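Local coordinates for aromatic amino acid exporter YddG (Starkeya novella, PDB 5I20), which exports amino acids of many kinds, among them threonine, methionine, lysine and glutamate, across the bacterial inner membrane through a large central cavity, at residues L239-L253 and L267-A281. Sequence-based numbering, arbitrary orientation.
Sequences LLGVLSYAAPVLSTL and LAIACALIVGGAAVA. With OLC ((2R)-2,3-dihydroxypropyl (9Z)-octadec-9-enoate), chain I; OLC ((2R)-2,3-dihydroxypropyl (9Z)-octadec-9-enoate), chain H.
V249 is a knob in a hole formed by L267, A270, C271 and I274. V249 CG1 rests on C271 SG at 3.6 Å, and V249 CG2 settles against A270 CB. I274, a wall of that hole, is in turn the bump from the other side. Turned to an unusual chi1 of -139°, it pushes its CG1-CD1 arm into the bend of 239-253, where a type I turn from L243 to A246 separates helix 237-243 from helix 246-258. I274 CG1 comes to 3.3 Å from Y245 O, and I274 CD1 lies against A246 N and CB; this one branch meets backbone as much as side chain. Before the bend, V242 lies over the small-residue face of G277, A278 and A281, and both of its methyls reach A281 CB at 3.9 Å. L243 CD2 touches A278 CB. At the far end L267 forks: with CG anti to the backbone N, L267 CD2 slides past T252 CG2 and L267 CD1 meets L253 CD2 at 3.7 Å, those two leucine side chains crossing at about a right angle. T252 keeps its hydroxyl for its own helix, T252 OG1 bonding P248 O at 3.0 Å. Y245 turns its ring from this interface toward helix 119-136, and its OH bonds Y99 O. One monoolein lies with its acyl chain against L267 and C271; another meets L243 with its chain and L239 with its ester end. Within the kinked transmembrane span 237-258, helix 239-243 runs nearly antiparallel to helix 267-281 (170°), while helix 246-253 crosses it more obliquely (141°). No hydrogen bond joins the segments, so their fit rests on apolar shape, with lipid-like molecules at its margins.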
loop_
_atom_site.group_PDB
_atom_site.type_symbol
_atom_site.label_atom_id
_atom_site.label_comp_id
_atom_site.label_asym_id
_atom_site.label_seq_id
_atom_site.Cartn_x
_atom_site.Cartn_y
_atom_site.Cartn_z
ATOM N N LEU A 239 1.863 -3.195 14.466
ATOM C CA LEU A 239 2.215 -4.513 13.955
ATOM C C LEU A 239 1.988 -4.606 12.447
ATOM O O LEU A 239 2.811 -5.173 11.725
ATOM C CB LEU A 239 1.415 -5.598 14.680
ATOM C CG LEU A 239 1.806 -7.041 14.356
ATOM C CD1 LEU A 239 3.305 -7.234 14.514
ATOM C CD2 LEU A 239 1.044 -8.006 15.249
ATOM N N LEU A 240 0.876 -4.049 11.975
ATOM C CA LEU A 240 0.576 -4.049 10.545
ATOM C C LEU A 240 1.593 -3.206 9.780
ATOM O O LEU A 240 1.872 -3.465 8.609
ATOM C CB LEU A 240 -0.849 -3.545 10.287
ATOM C CG LEU A 240 -1.971 -4.527 10.644
ATOM C CD1 LEU A 240 -3.326 -3.836 10.648
ATOM C CD2 LEU A 240 -1.978 -5.711 9.681
ATOM N N GLY A 241 2.149 -2.199 10.449
ATOM C CA GLY A 241 3.259 -1.440 9.897
ATOM C C GLY A 241 4.465 -2.337 9.683
ATOM O O GLY A 241 5.064 -2.348 8.608
ATOM N N VAL A 242 4.809 -3.105 10.715
ATOM C CA VAL A 242 5.912 -4.058 10.644
ATOM C C VAL A 242 5.667 -5.096 9.551
ATOM O O VAL A 242 6.544 -5.368 8.731
ATOM C CB VAL A 242 6.124 -4.782 12.000
ATOM C CG1 VAL A 242 7.218 -5.837 11.886
ATOM C CG2 VAL A 242 6.469 -3.776 13.087
ATOM N N LEU A 243 4.462 -5.659 9.534
ATOM C CA LEU A 243 4.114 -6.725 8.600
ATOM C C LEU A 243 4.050 -6.259 7.149
ATOM O O LEU A 243 4.123 -7.074 6.233
ATOM C CB LEU A 243 2.778 -7.351 8.995
ATOM C CG LEU A 243 2.767 -8.090 10.333
ATOM C CD1 LEU A 243 1.362 -8.548 10.681
ATOM C CD2 LEU A 243 3.735 -9.267 10.308
ATOM N N SER A 244 3.913 -4.955 6.934
ATOM C CA SER A 244 3.824 -4.429 5.574
ATOM C C SER A 244 5.109 -4.664 4.769
ATOM O O SER A 244 5.057 -4.771 3.547
ATOM C CB SER A 244 3.474 -2.940 5.602
ATOM O OG SER A 244 2.122 -2.755 5.994
ATOM N N TYR A 245 6.255 -4.776 5.440
ATOM C CA TYR A 245 7.494 -5.110 4.729
ATOM C C TYR A 245 7.515 -6.558 4.228
ATOM O O TYR A 245 8.501 -7.000 3.647
ATOM C CB TYR A 245 8.723 -4.855 5.608
ATOM C CG TYR A 245 9.091 -3.395 5.700
ATOM C CD1 TYR A 245 9.321 -2.644 4.552
ATOM C CD2 TYR A 245 9.177 -2.759 6.931
ATOM C CE1 TYR A 245 9.644 -1.306 4.630
ATOM C CE2 TYR A 245 9.497 -1.421 7.020
ATOM C CZ TYR A 245 9.729 -0.698 5.867
ATOM O OH TYR A 245 10.047 0.638 5.951
ATOM N N ALA A 246 6.436 -7.300 4.450
ATOM C CA ALA A 246 6.331 -8.629 3.867
ATOM C C ALA A 246 5.961 -8.527 2.390
ATOM O O ALA A 246 6.259 -9.428 1.609
ATOM C CB ALA A 246 5.312 -9.473 4.613
ATOM N N ALA A 247 5.325 -7.421 2.012
ATOM C CA ALA A 247 4.846 -7.242 0.641
ATOM C C ALA A 247 5.958 -7.306 -0.417
ATOM O O ALA A 247 5.789 -7.994 -1.421
ATOM C CB ALA A 247 4.069 -5.929 0.515
ATOM N N PRO A 248 7.094 -6.604 -0.209
ATOM C CA PRO A 248 8.156 -6.747 -1.218
ATOM C C PRO A 248 8.707 -8.166 -1.324
ATOM O O PRO A 248 9.006 -8.624 -2.426
ATOM C CB PRO A 248 9.243 -5.789 -0.721
ATOM C CG PRO A 248 8.506 -4.778 0.087
ATOM C CD PRO A 248 7.425 -5.554 0.773
ATOM N N VAL A 249 8.836 -8.853 -0.192
ATOM C CA VAL A 249 9.348 -10.220 -0.183
ATOM C C VAL A 249 8.365 -11.187 -0.833
ATOM O O VAL A 249 8.744 -12.002 -1.675
ATOM C CB VAL A 249 9.650 -10.699 1.251
ATOM C CG1 VAL A 249 10.044 -12.168 1.247
ATOM C CG2 VAL A 249 10.746 -9.852 1.870
ATOM N N LEU A 250 7.102 -11.098 -0.435
ATOM C CA LEU A 250 6.070 -11.951 -1.003
ATOM C C LEU A 250 5.908 -11.668 -2.493
ATOM O O LEU A 250 5.662 -12.580 -3.280
ATOM C CB LEU A 250 4.743 -11.753 -0.266
ATOM C CG LEU A 250 4.672 -12.348 1.144
ATOM C CD1 LEU A 250 3.395 -11.929 1.848
ATOM C CD2 LEU A 250 4.778 -13.868 1.093
ATOM N N SER A 251 6.060 -10.402 -2.873
ATOM C CA SER A 251 5.963 -10.003 -4.274
ATOM C C SER A 251 7.019 -10.710 -5.117
ATOM O O SER A 251 6.717 -11.260 -6.177
ATOM C CB SER A 251 6.108 -8.485 -4.412
ATOM O OG SER A 251 5.946 -8.066 -5.756
ATOM N N THR A 252 8.255 -10.705 -4.631
ATOM C CA THR A 252 9.355 -11.362 -5.325
ATOM C C THR A 252 9.168 -12.877 -5.355
ATOM O O THR A 252 9.452 -13.522 -6.365
ATOM C CB THR A 252 10.706 -11.028 -4.671
ATOM O OG1 THR A 252 10.866 -9.606 -4.605
ATOM C CG2 THR A 252 11.851 -11.629 -5.469
ATOM N N LEU A 253 8.689 -13.440 -4.248
ATOM C CA LEU A 253 8.398 -14.872 -4.187
ATOM C C LEU A 253 7.358 -15.276 -5.234
ATOM O O LEU A 253 7.430 -16.368 -5.796
ATOM C CB LEU A 253 7.912 -15.271 -2.789
ATOM C CG LEU A 253 8.942 -15.322 -1.655
ATOM C CD1 LEU A 253 8.259 -15.576 -0.317
ATOM C CD2 LEU A 253 9.985 -16.391 -1.927
ATOM N N LEU A 267 17.140 -12.433 -1.899
ATOM C CA LEU A 267 15.783 -12.834 -1.566
ATOM C C LEU A 267 15.778 -13.649 -0.271
ATOM O O LEU A 267 14.898 -13.482 0.576
ATOM C CB LEU A 267 15.171 -13.626 -2.726
ATOM C CG LEU A 267 13.685 -14.004 -2.691
ATOM C CD1 LEU A 267 13.484 -15.356 -2.029
ATOM C CD2 LEU A 267 12.845 -12.932 -2.004
ATOM N N ALA A 268 16.767 -14.525 -0.120
ATOM C CA ALA A 268 16.888 -15.338 1.086
ATOM C C ALA A 268 17.129 -14.466 2.319
ATOM O O ALA A 268 16.504 -14.669 3.359
ATOM C CB ALA A 268 18.008 -16.361 0.931
ATOM N N ILE A 269 18.031 -13.496 2.192
ATOM C CA ILE A 269 18.345 -12.580 3.284
ATOM C C ILE A 269 17.135 -11.723 3.659
ATOM O O ILE A 269 16.852 -11.526 4.841
ATOM C CB ILE A 269 19.535 -11.661 2.923
ATOM C CG1 ILE A 269 20.814 -12.484 2.748
ATOM C CG2 ILE A 269 19.749 -10.604 3.991
ATOM C CD1 ILE A 269 21.311 -13.121 4.026
ATOM N N ALA A 270 16.417 -11.229 2.654
ATOM C CA ALA A 270 15.217 -10.428 2.896
ATOM C C ALA A 270 14.154 -11.252 3.620
ATOM O O ALA A 270 13.504 -10.762 4.543
ATOM C CB ALA A 270 14.666 -9.878 1.593
ATOM N N CYS A 271 13.995 -12.504 3.195
ATOM C CA CYS A 271 13.092 -13.447 3.853
ATOM C C CYS A 271 13.412 -13.608 5.336
ATOM O O CYS A 271 12.525 -13.514 6.178
ATOM C CB CYS A 271 13.151 -14.817 3.170
ATOM S SG CYS A 271 12.260 -14.921 1.605
ATOM N N ALA A 272 14.680 -13.857 5.647
ATOM C CA ALA A 272 15.103 -14.026 7.031
ATOM C C ALA A 272 14.816 -12.770 7.853
ATOM O O ALA A 272 14.333 -12.851 8.982
ATOM C CB ALA A 272 16.581 -14.373 7.097
ATOM N N LEU A 273 15.103 -11.610 7.273
ATOM C CA LEU A 273 14.956 -10.341 7.977
ATOM C C LEU A 273 13.500 -10.010 8.297
ATOM O O LEU A 273 13.206 -9.463 9.360
ATOM C CB LEU A 273 15.585 -9.211 7.159
ATOM C CG LEU A 273 17.114 -9.139 7.239
ATOM C CD1 LEU A 273 17.675 -8.161 6.222
ATOM C CD2 LEU A 273 17.556 -8.753 8.646
ATOM N N ILE A 274 12.587 -10.342 7.390
ATOM C CA ILE A 274 11.184 -10.009 7.599
ATOM C C ILE A 274 10.514 -11.067 8.478
ATOM O O ILE A 274 9.582 -10.764 9.223
ATOM C CB ILE A 274 10.428 -9.841 6.245
ATOM C CG1 ILE A 274 9.463 -8.652 6.307
ATOM C CG2 ILE A 274 9.712 -11.118 5.826
ATOM C CD1 ILE A 274 8.200 -8.909 7.096
ATOM N N VAL A 275 11.002 -12.302 8.419
ATOM C CA VAL A 275 10.506 -13.330 9.325
ATOM C C VAL A 275 10.987 -13.012 10.739
ATOM O O VAL A 275 10.208 -13.049 11.693
ATOM C CB VAL A 275 10.958 -14.748 8.911
ATOM C CG1 VAL A 275 10.670 -15.747 10.019
ATOM C CG2 VAL A 275 10.256 -15.173 7.627
ATOM N N GLY A 276 12.266 -12.676 10.864
ATOM C CA GLY A 276 12.829 -12.303 12.148
ATOM C C GLY A 276 12.218 -11.023 12.690
ATOM O O GLY A 276 11.987 -10.896 13.895
ATOM N N GLY A 277 11.955 -10.072 11.798
ATOM C CA GLY A 277 11.379 -8.798 12.188
ATOM C C GLY A 277 9.954 -8.942 12.687
ATOM O O GLY A 277 9.576 -8.344 13.694
ATOM N N ALA A 278 9.160 -9.735 11.974
ATOM C CA ALA A 278 7.785 -9.995 12.378
ATOM C C ALA A 278 7.747 -10.745 13.704
ATOM O O ALA A 278 6.873 -10.505 14.535
ATOM C CB ALA A 278 7.051 -10.785 11.301
ATOM N N ALA A 279 8.706 -11.646 13.903
ATOM C CA ALA A 279 8.753 -12.460 15.113
ATOM C C ALA A 279 9.117 -11.620 16.333
ATOM O O ALA A 279 8.544 -11.785 17.406
ATOM C CB ALA A 279 9.740 -13.600 14.942
ATOM N N VAL A 280 10.078 -10.721 16.154
ATOM C CA VAL A 280 10.503 -9.805 17.203
ATOM C C VAL A 280 9.354 -8.898 17.648
ATOM O O VAL A 280 9.159 -8.667 18.840
ATOM C CB VAL A 280 11.698 -8.939 16.728
ATOM C CG1 VAL A 280 11.878 -7.715 17.612
ATOM C CG2 VAL A 280 12.970 -9.769 16.692
ATOM N N ALA A 281 8.587 -8.400 16.684
ATOM C CA ALA A 281 7.526 -7.441 16.967
ATOM C C ALA A 281 6.249 -8.103 17.486
ATOM O O ALA A 281 5.445 -7.467 18.162
ATOM C CB ALA A 281 7.220 -6.620 15.720
HETATM C C9 OLC I . 11.065 -19.314 1.330
HETATM C C8 OLC I . 12.544 -19.470 1.442
HETATM C C7 OLC I . 13.216 -18.285 0.834
HETATM C C6 OLC I . 13.696 -18.622 -0.537
HETATM C C5 OLC I . 15.173 -18.429 -0.611
HETATM C C4 OLC I . 15.646 -18.687 -2.002
HETATM C C3 OLC I . 17.040 -18.181 -2.165
HETATM C C2 OLC I . 17.992 -19.326 -2.260
HETATM C C8 OLC H . 1.216 -12.897 10.306
HETATM C C7 OLC H . -0.256 -12.700 10.176
HETATM C C6 OLC H . -0.696 -11.588 11.066
HETATM C C5 OLC H . -0.655 -12.049 12.482
HETATM C C4 OLC H . -1.532 -11.180 13.316
HETATM C C3 OLC H . -1.324 -11.516 14.753
HETATM C C2 OLC H . -2.407 -10.894 15.566
HETATM C C1 OLC H . -1.797 -10.103 16.671
HETATM O O19 OLC H . -2.350 -9.090 17.074
HETATM O O20 OLC H . -0.650 -10.558 17.276
#